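Local coordinates for protein AvrL567-A (Melampsora lini, PDB 2OPC) that is a flax rust avirulence protein, probably recognised by matching resistance proteins of the host plant, and binds cobalt in this crystal, at residues M43-W48 / W88-R93; F59-A64 / G78-N83. All coordinates share one frame; numbering follows the deposited sequence.

The two contacts lie side by side in a compact all-beta fold, their centres about 8 Å apart. They are nested along the chain: segments 59-64 and 78-83 of contact 2 fall inside the loop closed by 43-48 and 88-93 of contact 1. Contact 2 pairs two strands of the four-stranded sheet. Contact 1 adds a loop to strand 44-48, an outer strand of the three-stranded sheet. The two sheets pack together where Phe46 CG meets Val80 CG1 at 3.6 Å. Trp48 also rests on Phe59 and Ser82, and Gln92 N probably bonds to Thr79 O. The loop 88-93 thus touches both sheets at their edges.

Contact 1 (M43-W48 / W88-R93); sequences MPLFKW and WAQAQR
Phe46 N donates to Ala89 O at 2.8 Å, and the return bond runs from Ala89 N to Phe46 O at 2.9 Å. The two N-H...O bonds make a single antiparallel bridge, a hydrogen-bonded pair, which fixes the loop 88-93 to an outer strand of the three-stranded sheet. A bent CA-H...O contact from Leu45 CA to Ala89 O at 3.5 Å is a minor addition. On the other side of that strand lies 32-36. Further along, one water donates to Pro44 O at 2.7 Å and accepts from Ala91 N at 2.9 Å. The Phe46 ring turns its edge to Ala89 O and Ala91 N. Its CE2 also makes an apolar touch with Ala91 CB. Gln90 CG meets two side chains at once: Met43 SD at 3.5 Å and Leu45 CD2 at 3.6 Å. The Trp88 indole lies across the strand at Leu45 and Lys47. Its edge meets Leu45 O, and it has a cation-pi contact with Lys35. Lys47 crosses the indole at about a right angle. Its CG stands anti to the backbone N (chi1 -159°), and the chain extends from there over one face. Lys47 CD sits 3.9 Å from the centroid of the Trp88 five-membered ring, only 2° off the normal.

Contact 2 (F59-A64 / G78-N83); sequences FCVHIA and GTVNSN. With CO (cobalt (II) ion), chain B.
Phe59 and Val80 face each other as an antiparallel hydrogen-bonded pair of the hairpin formed by strands 58-63 and 75-81. Phe59 N donates to Val80 O at 2.8 Å, and Val80 N donates to Phe59 O at 2.9 Å. Both bonds are fairly straight. Phe59 O also receives a CA-H...O contact from Thr79 CA at 3.1 Å. Phe59 CB meets Val80 CG2 at 4.1 Å, and the Phe59 ring turns its edge to Val80 O. Val61 lies on the same sheet face, with its N bonded to Gly78 O. Val61 CG2 touches Val80 CG1 at 3.8 Å, the two side chains crossing at about a right angle. Val80 CG1 lies anti to its own carbonyl carbon (chi1 -65°), which brings this branch to Val61. Cys60 and His62 serve the opposite face and bind cobalt. Cys60 SG lies 2.3 Å from the cobalt, and His62 NE2 lies 2.0 Å from the cobalt. One further ligand comes from outside the two segments. Cys60 and His62 are two residues apart on strand 58-63, so both reach the metal from the same side. In the four-stranded sheet, strand 58-63 runs between 118-125 and the outermost 75-81. Phe46 of strand 44-48, from the second sheet, packs on Val61 on the face that Val61 shares with Val80.

Contact 1 (M43-W48 / W88-R93)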
ATOM      1  N   MET A  43      -7.401   1.828  -5.819  1.00 26.90           N
ATOM      2  CA  MET A  43      -5.973   1.948  -5.515  1.00 29.99           C
ATOM      3  C   MET A  43      -5.768   2.695  -4.217  1.00 29.37           C
ATOM      4  O   MET A  43      -6.554   3.583  -3.876  1.00 28.94           O
ATOM      5  CB  MET A  43      -5.229   2.686  -6.604  1.00 31.88           C
ATOM      6  CG  MET A  43      -5.624   4.141  -6.689  1.00 32.82           C
ATOM      7  SD  MET A  43      -4.767   5.034  -7.988  1.00 37.73           S
ATOM      8  CE  MET A  43      -5.594   4.352  -9.403  1.00 37.82           C
ATOM      9  N   PRO A  44      -4.680   2.366  -3.517  1.00 28.72           N
ATOM     10  CA  PRO A  44      -4.318   3.153  -2.344  1.00 29.16           C
ATOM     11  C   PRO A  44      -3.673   4.463  -2.745  1.00 29.06           C
ATOM     12  O   PRO A  44      -3.049   4.563  -3.792  1.00 28.77           O
ATOM     13  CB  PRO A  44      -3.267   2.294  -1.646  1.00 29.55           C
ATOM     14  CG  PRO A  44      -2.662   1.475  -2.725  1.00 31.45           C
ATOM     15  CD  PRO A  44      -3.737   1.248  -3.760  1.00 29.52           C
ATOM     16  N   LEU A  45      -3.844   5.476  -1.895  1.00 28.65           N
ATOM     17  CA  LEU A  45      -3.158   6.766  -1.996  1.00 28.38           C
ATOM     18  C   LEU A  45      -2.301   6.945  -0.751  1.00 29.14           C
ATOM     19  O   LEU A  45      -2.639   6.412   0.298  1.00 30.46           O
ATOM     20  CB  LEU A  45      -4.136   7.954  -2.097  1.00 27.85           C
ATOM     21  CG  LEU A  45      -5.087   7.879  -3.308  1.00 28.36           C
ATOM     22  CD1 LEU A  45      -6.017   9.061  -3.301  1.00 29.47           C
ATOM     23  CD2 LEU A  45      -4.373   7.814  -4.676  1.00 28.80           C
ATOM     24  N   PHE A  46      -1.204   7.715  -0.885  1.00 28.51           N
ATOM     25  CA  PHE A  46      -0.136   7.773   0.122  1.00 27.61           C
ATOM     26  C   PHE A  46       0.186   9.214   0.448  1.00 28.11           C
ATOM     27  O   PHE A  46       0.104  10.095  -0.380  1.00 27.42           O
ATOM     28  CB  PHE A  46       1.100   7.102  -0.445  1.00 28.20           C
ATOM     29  CG  PHE A  46       0.871   5.688  -0.805  1.00 27.74           C
ATOM     30  CD1 PHE A  46       0.992   4.664   0.164  1.00 29.21           C
ATOM     31  CD2 PHE A  46       0.587   5.337  -2.126  1.00 28.98           C
ATOM     32  CE1 PHE A  46       0.788   3.337  -0.184  1.00 28.59           C
ATOM     33  CE2 PHE A  46       0.341   3.992  -2.489  1.00 28.62           C
ATOM     34  CZ  PHE A  46       0.476   2.980  -1.518  1.00 28.28           C
ATOM     35  N   LYS A  47       0.560   9.441   1.704  1.00 28.23           N
ATOM     36  CA  LYS A  47       1.061  10.741   2.133  1.00 28.51           C
ATOM     37  C   LYS A  47       2.163  10.589   3.178  1.00 28.34           C
ATOM     38  O   LYS A  47       1.996   9.884   4.172  1.00 27.37           O
ATOM     39  CB  LYS A  47      -0.078  11.597   2.691  1.00 28.02           C
ATOM     40  CG  LYS A  47       0.214  13.089   2.702  1.00 29.42           C
ATOM     41  CD  LYS A  47      -1.070  13.902   2.718  1.00 30.61           C
ATOM     42  CE  LYS A  47      -0.848  15.272   3.338  1.00 33.28           C
ATOM     43  NZ  LYS A  47      -2.094  16.088   3.343  1.00 31.47           N
ATOM     44  N   TRP A  48       3.288  11.256   2.942  1.00 28.41           N
ATOM     45  CA  TRP A  48       4.439  11.165   3.832  1.00 26.59           C
ATOM     46  C   TRP A  48       4.183  11.910   5.131  1.00 27.33           C
ATOM     47  O   TRP A  48       3.825  13.095   5.098  1.00 28.33           O
ATOM     48  CB  TRP A  48       5.644  11.798   3.135  1.00 27.02           C
ATOM     49  CG  TRP A  48       6.897  11.745   3.954  1.00 25.56           C
ATOM     50  CD1 TRP A  48       7.390  12.745   4.765  1.00 26.93           C
ATOM     51  CD2 TRP A  48       7.829  10.650   4.047  1.00 24.80           C
ATOM     52  NE1 TRP A  48       8.559  12.331   5.338  1.00 26.81           N
ATOM     53  CE2 TRP A  48       8.848  11.052   4.926  1.00 25.12           C
ATOM     54  CE3 TRP A  48       7.916   9.376   3.453  1.00 25.82           C
ATOM     55  CZ2 TRP A  48       9.928  10.243   5.232  1.00 23.94           C
ATOM     56  CZ3 TRP A  48       8.981   8.572   3.748  1.00 24.66           C
ATOM     57  CH2 TRP A  48       9.987   8.993   4.646  1.00 24.19           C
ATOM     58  N   TRP A  88      -2.035  13.988  -1.031  1.00 28.74           N
ATOM     59  CA  TRP A  88      -2.093  12.537  -1.211  1.00 28.35           C
ATOM     60  C   TRP A  88      -1.720  12.182  -2.656  1.00 28.61           C
ATOM     61  O   TRP A  88      -2.096  12.890  -3.592  1.00 30.01           O
ATOM     62  CB  TRP A  88      -3.514  12.056  -0.956  1.00 29.50           C
ATOM     63  CG  TRP A  88      -3.946  12.162   0.436  1.00 29.73           C
ATOM     64  CD1 TRP A  88      -4.643  13.193   1.036  1.00 30.53           C
ATOM     65  CD2 TRP A  88      -3.775  11.148   1.428  1.00 28.00           C
ATOM     66  NE1 TRP A  88      -4.899  12.861   2.350  1.00 30.90           N
ATOM     67  CE2 TRP A  88      -4.367  11.619   2.625  1.00 28.93           C
ATOM     68  CE3 TRP A  88      -3.186   9.884   1.432  1.00 28.64           C
ATOM     69  CZ2 TRP A  88      -4.400  10.822   3.807  1.00 29.32           C
ATOM     70  CZ3 TRP A  88      -3.173   9.142   2.595  1.00 28.32           C
ATOM     71  CH2 TRP A  88      -3.789   9.593   3.746  1.00 30.19           C
ATOM     72  N   ALA A  89      -0.969  11.103  -2.827  1.00 28.28           N
ATOM     73  CA  ALA A  89      -0.458  10.744  -4.148  1.00 27.88           C
ATOM     74  C   ALA A  89      -0.623   9.266  -4.439  1.00 28.33           C
ATOM     75  O   ALA A  89      -0.529   8.441  -3.532  1.00 29.08           O
ATOM     76  CB  ALA A  89       1.052  11.097  -4.243  1.00 29.48           C
ATOM     77  N   GLN A  90      -0.776   8.908  -5.715  1.00 28.12           N
ATOM     78  CA  GLN A  90      -0.688   7.521  -6.105  1.00 29.00           C
ATOM     79  C   GLN A  90       0.789   7.121  -6.079  1.00 28.63           C
ATOM     80  O   GLN A  90       1.689   7.969  -6.219  1.00 29.24           O
ATOM     81  CB  GLN A  90      -1.153   7.371  -7.558  1.00 30.23           C
ATOM     82  CG  GLN A  90      -2.558   7.762  -7.800  1.00 33.56           C
ATOM     83  CD  GLN A  90      -2.892   7.789  -9.267  1.00 37.00           C
ATOM     84  OE1 GLN A  90      -2.510   6.875 -10.002  1.00 34.85           O
ATOM     85  NE2 GLN A  90      -3.604   8.831  -9.698  1.00 41.24           N
ATOM     86  N   ALA A  91       1.049   5.849  -5.908  1.00 28.63           N
ATOM     87  CA  ALA A  91       2.415   5.376  -6.067  1.00 30.88           C
ATOM     88  C   ALA A  91       2.883   5.666  -7.508  1.00 33.75           C
ATOM     89  O   ALA A  91       2.117   5.570  -8.446  1.00 32.30           O
ATOM     90  CB  ALA A  91       2.527   3.872  -5.705  1.00 30.72           C
ATOM     91  N   GLN A  92       4.169   5.974  -7.645  1.00 43.38           N
ATOM     92  CA  GLN A  92       4.720   6.412  -8.933  1.00 45.17           C
ATOM     93  C   GLN A  92       5.135   5.083  -9.603  1.00 42.18           C
ATOM     94  O   GLN A  92       5.779   4.214  -9.003  1.00 39.23           O
ATOM     95  CB  GLN A  92       5.984   7.226  -8.567  1.00 53.49           C
ATOM     96  CG  GLN A  92       5.574   8.659  -8.108  1.00 68.71           C
ATOM     97  CD  GLN A  92       4.699   9.434  -9.126  1.00 79.65           C
ATOM     98  OE1 GLN A  92       3.558   9.873  -8.833  1.00 86.55           O
ATOM     99  NE2 GLN A  92       5.218   9.596 -10.353  1.00 79.94           N
ATOM    100  N   ARG A  93       4.730   4.928 -10.863  1.00 39.76           N
ATOM    101  CA  ARG A  93       4.959   3.683 -11.600  1.00 40.03           C
ATOM    102  C   ARG A  93       6.424   3.264 -11.665  1.00 39.31           C
ATOM    103  O   ARG A  93       7.314   4.113 -11.751  1.00 39.32           O
ATOM    104  CB  ARG A  93       4.425   3.813 -13.024  1.00 40.49           C
ATOM    105  CG  ARG A  93       2.925   4.031 -13.122  1.00 43.75           C
ATOM    106  CD  ARG A  93       2.118   2.951 -12.394  1.00 47.10           C
ATOM    107  NE  ARG A  93       1.665   3.408 -11.082  1.00 49.46           N
ATOM    108  CZ  ARG A  93       0.523   4.057 -10.865  1.00 49.83           C
ATOM    109  NH1 ARG A  93      -0.298   4.331 -11.871  1.00 49.74           N
ATOM    110  NH2 ARG A  93       0.202   4.429  -9.632  1.00 49.55           N
TER
HETATM  111  O   HOH W   1      -1.159   3.972  -5.656  1.00 22.29           O

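Contact 2 (F59-A64 / G78-N83)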
ATOM      1  N   PHE A  59      10.867   4.974  -1.436  1.00 26.94           N
ATOM      2  CA  PHE A  59      10.525   3.626  -0.959  1.00 27.15           C
ATOM      3  C   PHE A  59       9.719   2.911  -2.015  1.00 27.78           C
ATOM      4  O   PHE A  59       8.864   3.511  -2.677  1.00 28.62           O
ATOM      5  CB  PHE A  59       9.698   3.726   0.337  1.00 27.37           C
ATOM      6  CG  PHE A  59      10.474   4.331   1.455  1.00 27.48           C
ATOM      7  CD1 PHE A  59      11.222   3.520   2.323  1.00 28.22           C
ATOM      8  CD2 PHE A  59      10.585   5.724   1.558  1.00 27.87           C
ATOM      9  CE1 PHE A  59      12.027   4.079   3.317  1.00 29.28           C
ATOM     10  CE2 PHE A  59      11.399   6.288   2.553  1.00 28.93           C
ATOM     11  CZ  PHE A  59      12.109   5.446   3.413  1.00 28.95           C
ATOM     12  N   CYS A  60       9.941   1.611  -2.115  1.00 27.63           N
ATOM     13  CA  CYS A  60       9.118   0.803  -2.994  1.00 28.20           C
ATOM     14  C   CYS A  60       7.951   0.231  -2.180  1.00 28.38           C
ATOM     15  O   CYS A  60       8.163  -0.243  -1.046  1.00 28.51           O
ATOM     16  CB  CYS A  60      10.041  -0.314  -3.494  1.00 29.78           C
ATOM     17  SG  CYS A  60       9.372  -1.314  -4.862  1.00 29.70           S
ATOM     18  N   VAL A  61       6.739   0.260  -2.770  1.00 28.14           N
ATOM     19  CA  VAL A  61       5.527  -0.248  -2.071  1.00 29.03           C
ATOM     20  C   VAL A  61       5.325  -1.682  -2.512  1.00 29.31           C
ATOM     21  O   VAL A  61       5.008  -1.929  -3.695  1.00 31.83           O
ATOM     22  CB  VAL A  61       4.300   0.598  -2.396  1.00 28.98           C
ATOM     23  CG1 VAL A  61       3.094   0.106  -1.617  1.00 30.38           C
ATOM     24  CG2 VAL A  61       4.575   2.049  -2.077  1.00 30.61           C
ATOM     25  N   HIS A  62       5.558  -2.607  -1.596  1.00 28.20           N
ATOM     26  CA  HIS A  62       5.389  -4.026  -1.887  1.00 29.24           C
ATOM     27  C   HIS A  62       3.984  -4.451  -1.522  1.00 29.29           C
ATOM     28  O   HIS A  62       3.416  -4.014  -0.511  1.00 29.37           O
ATOM     29  CB  HIS A  62       6.455  -4.842  -1.133  1.00 29.16           C
ATOM     30  CG  HIS A  62       7.810  -4.757  -1.778  1.00 28.05           C
ATOM     31  ND1 HIS A  62       8.841  -5.641  -1.536  1.00 28.93           N
ATOM     32  CD2 HIS A  62       8.243  -3.916  -2.753  1.00 30.22           C
ATOM     33  CE1 HIS A  62       9.874  -5.299  -2.298  1.00 29.69           C
ATOM     34  NE2 HIS A  62       9.531  -4.270  -3.046  1.00 31.55           N
ATOM     35  N   ILE A  63       3.453  -5.333  -2.369  1.00 28.96           N
ATOM     36  CA  ILE A  63       2.105  -5.882  -2.178  1.00 28.72           C
ATOM     37  C   ILE A  63       2.172  -7.400  -2.376  1.00 28.95           C
ATOM     38  O   ILE A  63       2.839  -7.880  -3.294  1.00 30.17           O
ATOM     39  CB  ILE A  63       1.094  -5.234  -3.166  1.00 28.40           C
ATOM     40  CG1 ILE A  63      -0.336  -5.718  -2.894  1.00 29.68           C
ATOM     41  CG2 ILE A  63       1.483  -5.453  -4.619  1.00 31.01           C
ATOM     42  CD1 ILE A  63      -1.390  -4.776  -3.434  1.00 29.46           C
ATOM     43  N   ALA A  64       1.486  -8.130  -1.497  1.00 28.52           N
ATOM     44  CA  ALA A  64       1.445  -9.599  -1.601  1.00 27.67           C
ATOM     45  C   ALA A  64       0.384 -10.022  -2.605  1.00 27.52           C
ATOM     46  O   ALA A  64      -0.593  -9.302  -2.847  1.00 27.94           O
ATOM     47  CB  ALA A  64       1.138 -10.196  -0.274  1.00 28.19           C
ATOM     48  N   GLY A  78       4.655   0.435  -7.096  1.00 28.58           N
ATOM     49  CA  GLY A  78       5.345   1.638  -7.500  1.00 28.28           C
ATOM     50  C   GLY A  78       6.094   2.198  -6.304  1.00 28.92           C
ATOM     51  O   GLY A  78       6.374   1.452  -5.359  1.00 29.19           O
ATOM     52  N   THR A  79       6.474   3.467  -6.370  1.00 27.69           N
ATOM     53  CA  THR A  79       7.259   4.071  -5.289  1.00 28.53           C
ATOM     54  C   THR A  79       6.572   5.258  -4.668  1.00 28.79           C
ATOM     55  O   THR A  79       5.707   5.916  -5.301  1.00 28.12           O
ATOM     56  CB  THR A  79       8.646   4.528  -5.787  1.00 29.49           C
ATOM     57  OG1 THR A  79       8.472   5.546  -6.766  1.00 29.97           O
ATOM     58  CG2 THR A  79       9.436   3.377  -6.374  1.00 29.07           C
ATOM     59  N   VAL A  80       6.949   5.520  -3.424  1.00 27.46           N
ATOM     60  CA  VAL A  80       6.537   6.748  -2.743  1.00 28.38           C
ATOM     61  C   VAL A  80       7.761   7.432  -2.189  1.00 27.61           C
ATOM     62  O   VAL A  80       8.845   6.845  -2.164  1.00 28.00           O
ATOM     63  CB  VAL A  80       5.527   6.445  -1.629  1.00 28.93           C
ATOM     64  CG1 VAL A  80       4.208   5.873  -2.227  1.00 30.40           C
ATOM     65  CG2 VAL A  80       6.109   5.463  -0.593  1.00 30.54           C
ATOM     66  N   ASN A  81       7.628   8.705  -1.814  1.00 27.71           N
ATOM     67  CA  ASN A  81       8.804   9.461  -1.400  1.00 27.63           C
ATOM     68  C   ASN A  81       8.434  10.542  -0.410  1.00 27.88           C
ATOM     69  O   ASN A  81       7.265  10.871  -0.218  1.00 27.95           O
ATOM     70  CB  ASN A  81       9.497  10.006  -2.658  1.00 28.62           C
ATOM     71  CG  ASN A  81       8.621  11.003  -3.431  1.00 29.97           C
ATOM     72  OD1 ASN A  81       8.310  12.077  -2.929  1.00 32.62           O
ATOM     73  ND2 ASN A  81       8.197  10.632  -4.655  1.00 31.14           N
ATOM     74  N   SER A  82       9.463  11.103   0.204  1.00 27.74           N
ATOM     75  CA  SER A  82       9.268  12.092   1.249  1.00 28.41           C
ATOM     76  C   SER A  82       8.823  13.456   0.710  1.00 29.38           C
ATOM     77  O   SER A  82       8.513  14.344   1.507  1.00 29.93           O
ATOM     78  CB  SER A  82      10.535  12.209   2.105  1.00 28.86           C
ATOM     79  OG  SER A  82      11.676  12.478   1.329  1.00 29.92           O
ATOM     80  N   ASN A  83       8.742  13.616  -0.607  1.00 28.72           N
ATOM     81  CA  ASN A  83       8.166  14.856  -1.142  1.00 29.70           C
ATOM     82  C   ASN A  83       6.659  14.758  -1.292  1.00 29.56           C
ATOM     83  O   ASN A  83       6.001  15.720  -1.677  1.00 30.81           O
ATOM     84  CB  ASN A  83       8.828  15.310  -2.460  1.00 30.04           C
ATOM     85  CG  ASN A  83      10.204  15.843  -2.243  1.00 32.68           C
ATOM     86  OD1 ASN A  83      10.554  16.279  -1.150  1.00 33.98           O
ATOM     87  ND2 ASN A  83      11.001  15.823  -3.294  1.00 39.02           N
TER
HETATM   88 CO    CO B 201      10.419  -3.354  -4.592  1.00 17.00          CO